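Local coordinates for protein endo-n-acetyl-beta-d-glucosaminidase (Hypocrea jecorina, PDB 4AC1) that catalyses endo-cleavage within the di-N-acetylchitobiose core of N-linked glycans, as a glycoside hydrolase of family 18, and deglycosylates the fungus's own cellulases, at residues A[4-9]-A[185-190]; A[20-25]-A[69-74]; A[33-38]-A[75-80]. All blocks are in the same frame, centred on the assembly; numbering follows the deposited sequence.

From the N terminus, strand 4-9 is the first strand of the TIM barrel, and contact 1 joins it across the interior to strand 185-189, closing a long loop that encloses the other two contacts. The segments of contacts 2 and 3 follow in the order 20-25, 33-38, 69-74, 75-80, so the two loops cross. Contact 2 ties the short helix 24-27 to helix 62-73 outside the barrel, while contact 3 zips strand 35-42 to strand 77-83 in its wall. Strand 4-9 pairs with strand 35-42, linking contacts 1 and 3 through a probable hydrogen bond from Phe9 N to Ile37 O, and Leu33 CD2 packs on Met71 CE between contacts 3 and 2.

Contact 1 of 3, residues A[4-9]-A[185-190]; sequences RLIVYF and WYNTQF
Arg4 and Trp185 meet inside the TIM barrel of this family 18 hydrolase. Their strands are not sheet neighbours: the axes of strands 4-9 and 185-189 come no nearer than 10.5 Å, so side chains alone span the interior. The extended Arg4 chain lays CD and NE over one face of the indole, its guanidinium offset toward the rim and tilted 25° from the ring. Its CD stands 3.6 Å from the centroid of the Trp185 six-membered ring, almost on the normal, a CH-pi contact, and NE lies 3.2 Å from CE3 of Trp185. NH1 hydrogen-bonds Ala214 O. Ile6 slides past the same indole in the opposite sense, its CD1 3.6 Å from Trp185 NE1.

Trp185 CG sits between the backbone N and the carbonyl carbon (chi1 74°), and NE1 is turned toward Asn187 in its own strand. That bond, 2.8 Å from Trp185 NE1 to Asn187 OD1, lies in the ring plane but reaches the oxygen from above the amide plane; it restrains both flat groups. Asp123, Asp125 and Glu127 read as the family's DxDxE signature, so this end probably borders the active site; Gln189 and Glu127 bind a zinc ion. Tyr8 OH bonds Asp123 OD2, and Asn187 ND2 weakly bonds Asp123 OD1. The Tyr8 ring and the Asn187 amide stand 74° apart, with Tyr8 OH 3.3 Å from Asn187 CB.

Contact 2 of 3, residues A[20-25]-A[69-74]; sequences ISMLPL and ITMKQA
Met22 and Met71 meet without any ring or planar side chain taking part, so the contact has no faces or edges to assign and rests mainly on two methionine side chains. The two cross at a slant, with SD of Met22 3.5 Å from CG of Met71. Met71 bends at two successive torsions (chi2 -66°, chi3 -83°), which carries its end under the turn formed by residues 22-25: CE comes 3.7 Å from Met22 O and 4.2 Å from Leu25 CB. On another flank of the same chain, Leu23 CD2 lies 3.8 Å from Met71 SD. The same Leu23 methyl is 3.9 Å from Thr70 CB, the leucine crossing the threonine at roughly a right angle. Met71 thus supplies most of the apolar surface of its segment here.

Polar bonds flank the patch. Ser21 OG accepts from Leu23 N at 3.1 Å, a capping bond ahead of the short helix 24-27, and Glu67 in helix 62-73 bonds Ser21 OG through OE2 and Met22 N through OE1. Met71 also touches Val78 of strand 77-83, placing the cluster between two helical elements and the sheet, at the interface of strand wall and outer helices characteristic of a TIM barrel.

Contact 3 of 3, residues A[33-38]-A[75-80]; sequences LTHLIV and GVKVMG
Matching first torsions in His35 and Lys77 (chi1 -60° and -58°), on the same face of the sheet, bring CD2 of His35 to 3.6 Å from CB of Lys77, the imidazole slanting across the lysine stem. They form one rung of the parallel pair between strands 35-42 and 77-83, neighbouring staves of the TIM barrel joined through helix 62-73 as a beta-alpha-beta crossover. Met79, further along, brings SD to 4.0 Å from the same His35 CD2, also oblique to the ring. Ile37 runs alongside Met79, pointing the same way, and His35 meets Trp185 edge-to-face.

The backbones alternate as donor and acceptor: Lys77 N to Thr34 O (2.9 Å), Leu36 N to Lys77 O, Met79 N to Leu36 O and Val38 N to Met79 O. The first is nearly straight at the hydrogen, 174°. Opposite the face of His35, Ile37, Lys77 and Met79, side chains of Leu36, Val38 and Val78 turn toward the helices; at the start of the pair Leu33 CD2 packs 3.9 Å from Val76 CG1. Gly75, with positive phi, ends helix 62-73 in a Schellman motif and starts the run into the strand.

The His35 ring is restrained at ND1 by a 2.7 Å bond with Thr34 OG1, which also accepts from Leu5 N. Thr34 O is gripped twice, since besides Lys77 N it accepts from a water at 2.9 Å, and that water donates to Gly75 O at 3.0 Å.

Contact 1 of 3, residues A[4-9]-A[185-190]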
ATOM      1  N   ARG A   4      -4.291   2.346 -11.525  1.00  4.91           N
ATOM      2  CA  ARG A   4      -4.829   1.837 -10.262  1.00  4.68           C
ATOM      3  C   ARG A   4      -5.244   3.004  -9.375  1.00  4.00           C
ATOM      4  O   ARG A   4      -4.635   4.089  -9.429  1.00  4.77           O
ATOM      5  CB  ARG A   4      -3.786   0.991  -9.536  1.00  3.94           C
ATOM      6  CG  ARG A   4      -3.202  -0.122 -10.399  1.00  4.30           C
ATOM      7  CD  ARG A   4      -2.136  -0.880  -9.641  1.00  4.91           C
ATOM      8  NE  ARG A   4      -1.367  -1.810 -10.472  1.00  5.65           N
ATOM      9  CZ  ARG A   4      -0.257  -1.495 -11.138  1.00  4.83           C
ATOM     10  NH1 ARG A   4       0.203  -0.258 -11.129  1.00  6.92           N
ATOM     11  NH2 ARG A   4       0.405  -2.423 -11.821  1.00  7.33           N
ATOM     12  N   LEU A   5      -6.296   2.795  -8.586  1.00  4.32           N
ATOM     13  CA  LEU A   5      -6.657   3.713  -7.519  1.00  4.65           C
ATOM     14  C   LEU A   5      -6.724   2.898  -6.251  1.00  4.32           C
ATOM     15  O   LEU A   5      -7.584   2.018  -6.109  1.00  4.24           O
ATOM     16  CB  LEU A   5      -7.998   4.410  -7.777  1.00  5.29           C
ATOM     17  CG  LEU A   5      -8.485   5.345  -6.657  1.00  6.86           C
ATOM     18  CD1 LEU A   5      -7.461   6.455  -6.341  1.00  8.17           C
ATOM     19  CD2 LEU A   5      -9.849   5.945  -6.979  1.00  8.51           C
ATOM     20  N   ILE A   6      -5.807   3.189  -5.339  1.00  4.59           N
ATOM     21  CA  ILE A   6      -5.548   2.356  -4.179  1.00  4.47           C
ATOM     22  C   ILE A   6      -5.773   3.180  -2.930  1.00  4.26           C
ATOM     23  O   ILE A   6      -5.290   4.303  -2.842  1.00  4.91           O
ATOM     24  CB  ILE A   6      -4.082   1.901  -4.202  1.00  4.26           C
ATOM     25  CG1 ILE A   6      -3.806   1.050  -5.451  1.00  4.27           C
ATOM     26  CG2 ILE A   6      -3.697   1.155  -2.914  1.00  4.98           C
ATOM     27  CD1 ILE A   6      -2.468   1.314  -6.090  1.00  5.83           C
ATOM     28  N   VAL A   7      -6.519   2.644  -1.976  1.00  3.91           N
ATOM     29  CA  VAL A   7      -6.777   3.329  -0.704  1.00  4.41           C
ATOM     30  C   VAL A   7      -6.323   2.439   0.449  1.00  4.04           C
ATOM     31  O   VAL A   7      -6.738   1.265   0.548  1.00  4.96           O
ATOM     32  CB  VAL A   7      -8.271   3.656  -0.532  1.00  4.68           C
ATOM     33  CG1 VAL A   7      -8.578   4.103   0.915  1.00  5.98           C
ATOM     34  CG2 VAL A   7      -8.702   4.709  -1.543  1.00  5.72           C
ATOM     35  N   TYR A   8      -5.450   2.982   1.296  1.00  4.12           N
ATOM     36  CA  TYR A   8      -5.077   2.343   2.549  1.00  4.74           C
ATOM     37  C   TYR A   8      -6.130   2.609   3.616  1.00  4.55           C
ATOM     38  O   TYR A   8      -6.594   3.751   3.780  1.00  4.60           O
ATOM     39  CB  TYR A   8      -3.737   2.872   3.042  1.00  4.61           C
ATOM     40  CG  TYR A   8      -2.507   2.362   2.308  1.00  4.08           C
ATOM     41  CD1 TYR A   8      -1.999   3.011   1.179  1.00  4.87           C
ATOM     42  CD2 TYR A   8      -1.836   1.225   2.761  1.00  4.15           C
ATOM     43  CE1 TYR A   8      -0.867   2.527   0.519  1.00  5.53           C
ATOM     44  CE2 TYR A   8      -0.698   0.744   2.118  1.00  4.27           C
ATOM     45  CZ  TYR A   8      -0.223   1.403   0.999  1.00  5.21           C
ATOM     46  OH  TYR A   8       0.907   0.948   0.353  1.00  5.09           O
ATOM     47  N   PHE A   9      -6.492   1.547   4.337  1.00  4.70           N
ATOM     48  CA  PHE A   9      -7.565   1.563   5.327  1.00  5.27           C
ATOM     49  C   PHE A   9      -6.965   1.058   6.643  1.00  5.60           C
ATOM     50  O   PHE A   9      -6.939  -0.156   6.897  1.00  5.42           O
ATOM     51  CB  PHE A   9      -8.695   0.648   4.822  1.00  5.67           C
ATOM     52  CG  PHE A   9      -9.962   0.688   5.647  1.00  6.00           C
ATOM     53  CD1 PHE A   9     -10.901   1.701   5.476  1.00  7.76           C
ATOM     54  CD2 PHE A   9     -10.234  -0.324   6.561  1.00  7.72           C
ATOM     55  CE1 PHE A   9     -12.079   1.718   6.240  1.00  9.04           C
ATOM     56  CE2 PHE A   9     -11.399  -0.320   7.321  1.00  6.75           C
ATOM     57  CZ  PHE A   9     -12.324   0.703   7.159  1.00  6.41           C
ATOM     58  N   TRP A 185       3.763  -3.770  -8.183  1.00  4.38           N
ATOM     59  CA  TRP A 185       4.014  -2.328  -8.240  1.00  3.87           C
ATOM     60  C   TRP A 185       4.578  -1.817  -6.923  1.00  3.84           C
ATOM     61  O   TRP A 185       4.635  -2.554  -5.923  1.00  3.84           O
ATOM     62  CB  TRP A 185       2.761  -1.521  -8.656  1.00  4.07           C
ATOM     63  CG  TRP A 185       1.703  -1.385  -7.599  1.00  3.83           C
ATOM     64  CD1 TRP A 185       1.642  -0.431  -6.622  1.00  4.41           C
ATOM     65  CD2 TRP A 185       0.546  -2.219  -7.419  1.00  4.71           C
ATOM     66  NE1 TRP A 185       0.535  -0.615  -5.839  1.00  4.59           N
ATOM     67  CE2 TRP A 185      -0.163  -1.697  -6.314  1.00  4.13           C
ATOM     68  CE3 TRP A 185       0.042  -3.355  -8.074  1.00  4.58           C
ATOM     69  CZ2 TRP A 185      -1.334  -2.280  -5.831  1.00  4.86           C
ATOM     70  CZ3 TRP A 185      -1.132  -3.921  -7.606  1.00  6.03           C
ATOM     71  CH2 TRP A 185      -1.806  -3.382  -6.489  1.00  5.17           C
ATOM     72  N   TYR A 186       4.995  -0.552  -6.958  1.00  3.57           N
ATOM     73  CA  TYR A 186       5.536   0.157  -5.815  1.00  3.80           C
ATOM     74  C   TYR A 186       4.587   1.287  -5.422  1.00  3.46           C
ATOM     75  O   TYR A 186       4.322   2.198  -6.223  1.00  4.26           O
ATOM     76  CB  TYR A 186       6.927   0.710  -6.154  1.00  4.19           C
ATOM     77  CG  TYR A 186       7.927  -0.352  -6.573  1.00  4.30           C
ATOM     78  CD1 TYR A 186       8.637  -1.073  -5.614  1.00  5.58           C
ATOM     79  CD2 TYR A 186       8.166  -0.630  -7.926  1.00  5.45           C
ATOM     80  CE1 TYR A 186       9.534  -2.054  -5.980  1.00  6.59           C
ATOM     81  CE2 TYR A 186       9.083  -1.622  -8.303  1.00  5.72           C
ATOM     82  CZ  TYR A 186       9.767  -2.312  -7.320  1.00  6.50           C
ATOM     83  OH  TYR A 186      10.665  -3.291  -7.704  1.00  8.53           O
ATOM     84  N   ASN A 187       4.054   1.196  -4.206  1.00  3.44           N
ATOM     85  CA  ASN A 187       3.221   2.238  -3.610  1.00  3.73           C
ATOM     86  C   ASN A 187       4.160   3.325  -3.132  1.00  4.06           C
ATOM     87  O   ASN A 187       4.633   3.309  -1.993  1.00  4.51           O
ATOM     88  CB  ASN A 187       2.441   1.650  -2.437  1.00  4.38           C
ATOM     89  CG  ASN A 187       1.377   0.687  -2.887  1.00  3.72           C
ATOM     90  OD1 ASN A 187       0.455   1.068  -3.615  1.00  5.09           O
ATOM     91  ND2 ASN A 187       1.509  -0.578  -2.476  1.00  5.49           N
ATOM     92  N   THR A 188       4.460   4.258  -4.026  1.00  3.86           N
ATOM     93  CA  THR A 188       5.630   5.107  -3.826  1.00  4.60           C
ATOM     94  C   THR A 188       5.252   6.352  -3.028  1.00  3.80           C
ATOM     95  O   THR A 188       4.346   7.099  -3.409  1.00  4.45           O
ATOM     96  CB  THR A 188       6.305   5.427  -5.175  1.00  3.69           C
ATOM     97  OG1 THR A 188       6.622   4.203  -5.851  1.00  5.05           O
ATOM     98  CG2 THR A 188       7.608   6.168  -4.987  1.00  5.50           C
ATOM     99  N   GLN A 189       5.911   6.536  -1.885  1.00  3.78           N
ATOM    100  CA  GLN A 189       5.496   7.579  -0.950  1.00  4.51           C
ATOM    101  C   GLN A 189       6.112   8.936  -1.316  1.00  4.71           C
ATOM    102  O   GLN A 189       7.270   9.212  -0.977  1.00  4.85           O
ATOM    103  CB  GLN A 189       5.833   7.178   0.491  1.00  4.51           C
ATOM    104  CG  GLN A 189       5.430   5.744   0.845  1.00  6.16           C
ATOM    105  CD  GLN A 189       5.511   5.445   2.330  1.00  5.44           C
ATOM    106  OE1 GLN A 189       5.144   6.287   3.146  1.00  7.46           O
ATOM    107  NE2 GLN A 189       5.987   4.261   2.692  1.00  6.37           N
ATOM    108  N   PHE A 190       5.335   9.761  -2.026  1.00  5.10           N
ATOM    109  CA  PHE A 190       5.722  11.138  -2.370  1.00  5.57           C
ATOM    110  C   PHE A 190       5.268  12.100  -1.268  1.00  5.71           C
ATOM    111  O   PHE A 190       4.431  12.998  -1.486  1.00  6.26           O
ATOM    112  CB  PHE A 190       5.130  11.572  -3.725  1.00  5.75           C
ATOM    113  CG  PHE A 190       5.696  10.835  -4.923  1.00  5.54           C
ATOM    114  CD1 PHE A 190       5.183   9.595  -5.316  1.00  4.74           C
ATOM    115  CD2 PHE A 190       6.723  11.400  -5.678  1.00  6.38           C
ATOM    116  CE1 PHE A 190       5.697   8.931  -6.424  1.00  6.03           C
ATOM    117  CE2 PHE A 190       7.242  10.746  -6.792  1.00  5.75           C
ATOM    118  CZ  PHE A 190       6.721   9.507  -7.168  1.00  6.14           C
TER

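Contact 2 of 3, residues A[20-25]-A[69-74]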
ATOM      1  N   ILE A  20     -15.940   1.986  10.939  1.00  8.12           N
ATOM      2  CA  ILE A  20     -16.013   2.866   9.779  1.00  7.83           C
ATOM      3  C   ILE A  20     -16.234   1.976   8.565  1.00  7.48           C
ATOM      4  O   ILE A  20     -15.435   1.076   8.302  1.00  7.66           O
ATOM      5  CB  ILE A  20     -14.714   3.691   9.646  1.00  7.80           C
ATOM      6  CG1 ILE A  20     -14.609   4.669  10.823  1.00  9.21           C
ATOM      7  CG2 ILE A  20     -14.679   4.462   8.315  1.00  7.66           C
ATOM      8  CD1 ILE A  20     -13.236   5.234  11.040  1.00 11.55           C
ATOM      9  N   SER A  21     -17.330   2.189   7.848  1.00  6.83           N
ATOM     10  CA  SER A  21     -17.616   1.385   6.681  1.00  6.94           C
ATOM     11  C   SER A  21     -16.675   1.744   5.538  1.00  6.69           C
ATOM     12  O   SER A  21     -16.423   2.932   5.281  1.00  6.56           O
ATOM     13  CB  SER A  21     -19.058   1.596   6.225  1.00  7.11           C
ATOM     14  OG  SER A  21     -19.346   0.738   5.140  1.00  7.18           O
ATOM     15  N   MET A  22     -16.184   0.711   4.845  1.00  6.25           N
ATOM     16  CA  MET A  22     -15.430   0.899   3.615  1.00  6.32           C
ATOM     17  C   MET A  22     -16.334   0.970   2.390  1.00  6.05           C
ATOM     18  O   MET A  22     -15.868   1.328   1.305  1.00  6.79           O
ATOM     19  CB  MET A  22     -14.377  -0.190   3.424  1.00  6.88           C
ATOM     20  CG  MET A  22     -14.950  -1.600   3.296  1.00  5.89           C
ATOM     21  SD  MET A  22     -13.692  -2.893   3.169  1.00  9.18           S
ATOM     22  CE  MET A  22     -13.024  -2.948   4.841  1.00  7.99           C
ATOM     23  N   LEU A  23     -17.618   0.661   2.561  1.00  6.26           N
ATOM     24  CA  LEU A  23     -18.522   0.495   1.422  1.00  6.42           C
ATOM     25  C   LEU A  23     -18.864   1.754   0.612  1.00  6.61           C
ATOM     26  O   LEU A  23     -19.176   1.624  -0.574  1.00  7.01           O
ATOM     27  CB  LEU A  23     -19.801  -0.270   1.808  1.00  6.50           C
ATOM     28  CG  LEU A  23     -19.555  -1.654   2.427  1.00  6.97           C
ATOM     29  CD1 LEU A  23     -20.864  -2.228   2.915  1.00  7.93           C
ATOM     30  CD2 LEU A  23     -18.865  -2.601   1.455  1.00  7.09           C
ATOM     31  N   PRO A  24     -18.793   2.966   1.219  1.00  6.29           N
ATOM     32  CA  PRO A  24     -19.052   4.137   0.370  1.00  6.91           C
ATOM     33  C   PRO A  24     -18.114   4.227  -0.830  1.00  7.42           C
ATOM     34  O   PRO A  24     -18.464   4.820  -1.838  1.00  7.02           O
ATOM     35  CB  PRO A  24     -18.825   5.307   1.324  1.00  6.77           C
ATOM     36  CG  PRO A  24     -19.251   4.753   2.657  1.00  6.59           C
ATOM     37  CD  PRO A  24     -18.685   3.348   2.646  1.00  6.39           C
ATOM     38  N   LEU A  25     -16.942   3.606  -0.732  1.00  6.95           N
ATOM     39  CA  LEU A  25     -15.992   3.585  -1.838  1.00  7.40           C
ATOM     40  C   LEU A  25     -16.504   2.848  -3.068  1.00  7.38           C
ATOM     41  O   LEU A  25     -15.987   3.062  -4.174  1.00  7.28           O
ATOM     42  CB  LEU A  25     -14.659   2.979  -1.388  1.00  6.75           C
ATOM     43  CG  LEU A  25     -13.841   3.878  -0.469  1.00  6.84           C
ATOM     44  CD1 LEU A  25     -12.741   3.081   0.190  1.00  7.66           C
ATOM     45  CD2 LEU A  25     -13.265   5.075  -1.244  1.00  7.05           C
ATOM     46  N   ILE A  69     -15.959  -8.870   1.557  1.00  6.23           N
ATOM     47  CA  ILE A  69     -16.610  -9.749   0.582  1.00  7.47           C
ATOM     48  C   ILE A  69     -17.367  -8.916  -0.454  1.00  7.30           C
ATOM     49  O   ILE A  69     -17.251  -9.133  -1.658  1.00  7.03           O
ATOM     50  CB  ILE A  69     -17.565 -10.771   1.260  1.00  8.01           C
ATOM     51  CG1 ILE A  69     -16.790 -11.650   2.243  1.00  8.60           C
ATOM     52  CG2 ILE A  69     -18.276 -11.643   0.213  1.00  9.20           C
ATOM     53  CD1 ILE A  69     -17.662 -12.405   3.228  1.00  9.75           C
ATOM     54  N   THR A  70     -18.105  -7.927   0.039  1.00  6.97           N
ATOM     55  CA  THR A  70     -18.877  -7.033  -0.810  1.00  7.37           C
ATOM     56  C   THR A  70     -17.974  -6.177  -1.697  1.00  6.36           C
ATOM     57  O   THR A  70     -18.288  -5.930  -2.874  1.00  5.71           O
ATOM     58  CB  THR A  70     -19.776  -6.150   0.058  1.00  8.05           C
ATOM     59  OG1 THR A  70     -20.527  -7.005   0.932  1.00  9.65           O
ATOM     60  CG2 THR A  70     -20.727  -5.317  -0.786  1.00  8.36           C
ATOM     61  N   MET A  71     -16.849  -5.738  -1.140  1.00  6.27           N
ATOM     62  CA  MET A  71     -15.872  -4.989  -1.922  1.00  6.47           C
ATOM     63  C   MET A  71     -15.360  -5.830  -3.091  1.00  5.78           C
ATOM     64  O   MET A  71     -15.284  -5.368  -4.224  1.00  6.29           O
ATOM     65  CB  MET A  71     -14.713  -4.561  -1.037  1.00  6.56           C
ATOM     66  CG  MET A  71     -15.115  -3.580   0.059  1.00  5.86           C
ATOM     67  SD  MET A  71     -15.671  -1.966  -0.538  1.00  6.50           S
ATOM     68  CE  MET A  71     -14.098  -1.141  -0.782  1.00  6.30           C
ATOM     69  N   LYS A  72     -15.019  -7.082  -2.797  1.00  6.14           N
ATOM     70  CA  LYS A  72     -14.570  -7.996  -3.844  1.00  6.74           C
ATOM     71  C   LYS A  72     -15.653  -8.267  -4.893  1.00  6.99           C
ATOM     72  O   LYS A  72     -15.356  -8.289  -6.086  1.00  7.25           O
ATOM     73  CB  LYS A  72     -14.033  -9.297  -3.246  1.00  7.17           C
ATOM     74  CG  LYS A  72     -12.714  -9.085  -2.508  1.00  7.82           C
ATOM     75  CD  LYS A  72     -12.066 -10.380  -2.019  1.00 10.72           C
ATOM     76  CE  LYS A  72     -12.664 -10.828  -0.700  1.00 10.04           C
ATOM     77  NZ  LYS A  72     -11.888 -11.963  -0.083  1.00 10.45           N
ATOM     78  N   GLN A  73     -16.907  -8.415  -4.466  1.00  7.49           N
ATOM     79  CA  GLN A  73     -18.013  -8.552  -5.419  1.00  9.03           C
ATOM     80  C   GLN A  73     -18.099  -7.385  -6.408  1.00  9.21           C
ATOM     81  O   GLN A  73     -18.423  -7.573  -7.584  1.00  9.42           O
ATOM     82  CB  GLN A  73     -19.343  -8.722  -4.685  1.00  9.52           C
ATOM     83  CG  GLN A  73     -20.483  -9.152  -5.609  1.00 13.44           C
ATOM     84  CD  GLN A  73     -21.779  -9.484  -4.879  1.00 17.17           C
ATOM     85  OE1 GLN A  73     -21.793  -9.711  -3.668  1.00 19.59           O
ATOM     86  NE2 GLN A  73     -22.882  -9.518  -5.627  1.00 18.45           N
ATOM     87  N   ALA A  74     -17.814  -6.174  -5.931  1.00  8.88           N
ATOM     88  CA  ALA A  74     -17.850  -4.993  -6.785  1.00  9.46           C
ATOM     89  C   ALA A  74     -16.630  -4.889  -7.705  1.00  9.50           C
ATOM     90  O   ALA A  74     -16.572  -4.001  -8.555  1.00 10.05           O
ATOM     91  CB  ALA A  74     -17.986  -3.741  -5.946  1.00 10.06           C
TER

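Contact 3 of 3, residues A[33-38]-A[75-80]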
ATOM      1  N   LEU A  33     -12.363   2.589  -7.694  1.00  5.59           N
ATOM      2  CA  LEU A  33     -11.403   2.004  -6.774  1.00  5.15           C
ATOM      3  C   LEU A  33     -10.948   0.655  -7.301  1.00  5.28           C
ATOM      4  O   LEU A  33     -11.789  -0.171  -7.633  1.00  5.89           O
ATOM      5  CB  LEU A  33     -12.045   1.802  -5.406  1.00  5.37           C
ATOM      6  CG  LEU A  33     -11.110   1.299  -4.308  1.00  5.43           C
ATOM      7  CD1 LEU A  33     -10.145   2.398  -3.901  1.00  6.50           C
ATOM      8  CD2 LEU A  33     -11.902   0.836  -3.112  1.00  6.38           C
ATOM      9  N   THR A  34      -9.642   0.432  -7.424  1.00  4.78           N
ATOM     10  CA  THR A  34      -9.161  -0.875  -7.869  1.00  4.93           C
ATOM     11  C   THR A  34      -8.657  -1.749  -6.721  1.00  4.64           C
ATOM     12  O   THR A  34      -8.751  -2.963  -6.805  1.00  4.42           O
ATOM     13  CB  THR A  34      -8.096  -0.750  -8.960  1.00  4.86           C
ATOM     14  OG1 THR A  34      -6.989  -0.006  -8.449  1.00  4.62           O
ATOM     15  CG2 THR A  34      -8.658  -0.039 -10.183  1.00  5.69           C
ATOM     16  N   HIS A  35      -8.123  -1.134  -5.661  1.00  4.33           N
ATOM     17  CA  HIS A  35      -7.512  -1.876  -4.561  1.00  4.97           C
ATOM     18  C   HIS A  35      -7.811  -1.223  -3.231  1.00  4.64           C
ATOM     19  O   HIS A  35      -7.685   0.000  -3.111  1.00  4.45           O
ATOM     20  CB  HIS A  35      -5.988  -1.931  -4.748  1.00  4.94           C
ATOM     21  CG  HIS A  35      -5.574  -2.606  -6.009  1.00  4.58           C
ATOM     22  ND1 HIS A  35      -5.567  -1.959  -7.227  1.00  4.22           N
ATOM     23  CD2 HIS A  35      -5.230  -3.890  -6.256  1.00  4.69           C
ATOM     24  CE1 HIS A  35      -5.215  -2.815  -8.170  1.00  5.67           C
ATOM     25  NE2 HIS A  35      -5.013  -3.994  -7.605  1.00  4.23           N
ATOM     26  N   LEU A  36      -8.138  -2.034  -2.227  1.00  4.79           N
ATOM     27  CA  LEU A  36      -8.327  -1.574  -0.860  1.00  5.57           C
ATOM     28  C   LEU A  36      -7.300  -2.339  -0.029  1.00  5.16           C
ATOM     29  O   LEU A  36      -7.310  -3.588  -0.048  1.00  5.67           O
ATOM     30  CB  LEU A  36      -9.758  -1.864  -0.382  1.00  5.83           C
ATOM     31  CG  LEU A  36     -10.261  -1.311   0.967  1.00  7.25           C
ATOM     32  CD1 LEU A  36      -9.647  -2.008   2.181  1.00  8.89           C
ATOM     33  CD2 LEU A  36     -10.132   0.219   1.083  1.00  8.43           C
ATOM     34  N   ILE A  37      -6.423  -1.619   0.676  1.00  4.51           N
ATOM     35  CA  ILE A  37      -5.355  -2.242   1.458  1.00  4.53           C
ATOM     36  C   ILE A  37      -5.667  -2.122   2.955  1.00  4.34           C
ATOM     37  O   ILE A  37      -5.585  -1.032   3.538  1.00  5.21           O
ATOM     38  CB  ILE A  37      -3.948  -1.663   1.112  1.00  4.36           C
ATOM     39  CG1 ILE A  37      -3.680  -1.774  -0.399  1.00  4.66           C
ATOM     40  CG2 ILE A  37      -2.866  -2.408   1.908  1.00  5.23           C
ATOM     41  CD1 ILE A  37      -2.314  -1.273  -0.850  1.00  6.34           C
ATOM     42  N   VAL A  38      -6.062  -3.250   3.549  1.00  4.67           N
ATOM     43  CA  VAL A  38      -6.349  -3.345   4.984  1.00  5.25           C
ATOM     44  C   VAL A  38      -5.012  -3.391   5.720  1.00  4.42           C
ATOM     45  O   VAL A  38      -4.138  -4.191   5.384  1.00  4.71           O
ATOM     46  CB  VAL A  38      -7.191  -4.598   5.303  1.00  5.89           C
ATOM     47  CG1 VAL A  38      -7.399  -4.768   6.819  1.00  6.58           C
ATOM     48  CG2 VAL A  38      -8.539  -4.504   4.586  1.00  6.57           C
ATOM     49  N   GLY A  75     -15.667  -5.796  -7.551  1.00  9.03           N
ATOM     50  CA  GLY A  75     -14.489  -5.811  -8.414  1.00  8.72           C
ATOM     51  C   GLY A  75     -13.210  -5.242  -7.818  1.00  8.06           C
ATOM     52  O   GLY A  75     -12.187  -5.185  -8.508  1.00  9.14           O
ATOM     53  N   VAL A  76     -13.267  -4.822  -6.556  1.00  7.52           N
ATOM     54  CA  VAL A  76     -12.097  -4.308  -5.849  1.00  7.01           C
ATOM     55  C   VAL A  76     -11.230  -5.474  -5.413  1.00  6.94           C
ATOM     56  O   VAL A  76     -11.748  -6.498  -4.968  1.00  7.00           O
ATOM     57  CB  VAL A  76     -12.519  -3.471  -4.615  1.00  7.18           C
ATOM     58  CG1 VAL A  76     -11.295  -2.938  -3.859  1.00  7.08           C
ATOM     59  CG2 VAL A  76     -13.413  -2.321  -5.040  1.00  8.42           C
ATOM     60  N   LYS A  77      -9.915  -5.337  -5.545  1.00  5.94           N
ATOM     61  CA  LYS A  77      -9.003  -6.332  -4.988  1.00  6.42           C
ATOM     62  C   LYS A  77      -8.683  -5.934  -3.556  1.00  6.03           C
ATOM     63  O   LYS A  77      -8.246  -4.793  -3.294  1.00  6.62           O
ATOM     64  CB  LYS A  77      -7.720  -6.413  -5.824  1.00  7.42           C
ATOM     65  CG  LYS A  77      -7.912  -6.743  -7.298  1.00  9.08           C
ATOM     66  CD  LYS A  77      -8.646  -8.047  -7.527  1.00 15.00           C
ATOM     67  CE  LYS A  77      -8.868  -8.279  -9.011  1.00 17.31           C
ATOM     68  NZ  LYS A  77      -8.800  -9.727  -9.344  1.00 20.38           N
ATOM     69  N   VAL A  78      -8.913  -6.848  -2.622  1.00  5.02           N
ATOM     70  CA  VAL A  78      -8.663  -6.559  -1.218  1.00  5.51           C
ATOM     71  C   VAL A  78      -7.330  -7.182  -0.821  1.00  4.90           C
ATOM     72  O   VAL A  78      -7.148  -8.394  -0.912  1.00  5.78           O
ATOM     73  CB  VAL A  78      -9.834  -7.026  -0.308  1.00  5.39           C
ATOM     74  CG1 VAL A  78      -9.479  -6.845   1.169  1.00  6.94           C
ATOM     75  CG2 VAL A  78     -11.093  -6.235  -0.637  1.00  6.54           C
ATOM     76  N   MET A  79      -6.415  -6.330  -0.368  1.00  4.38           N
ATOM     77  CA  MET A  79      -5.071  -6.722   0.031  1.00  4.32           C
ATOM     78  C   MET A  79      -4.858  -6.404   1.502  1.00  4.52           C
ATOM     79  O   MET A  79      -5.656  -5.682   2.117  1.00  4.61           O
ATOM     80  CB  MET A  79      -4.037  -5.902  -0.740  1.00  4.76           C
ATOM     81  CG  MET A  79      -4.071  -6.099  -2.235  1.00  4.67           C
ATOM     82  SD  MET A  79      -3.021  -4.962  -3.152  1.00  6.29           S
ATOM     83  CE  MET A  79      -1.377  -5.423  -2.548  1.00  8.12           C
ATOM     84  N   GLY A  80      -3.773  -6.929   2.057  1.00  4.64           N
ATOM     85  CA  GLY A  80      -3.280  -6.477   3.348  1.00  5.09           C
ATOM     86  C   GLY A  80      -1.984  -5.711   3.156  1.00  4.94           C
ATOM     87  O   GLY A  80      -1.365  -5.788   2.076  1.00  4.81           O
TER
HETATM   88  O   HOH W   1      -9.518  -4.161  -9.293  1.00 11.42           O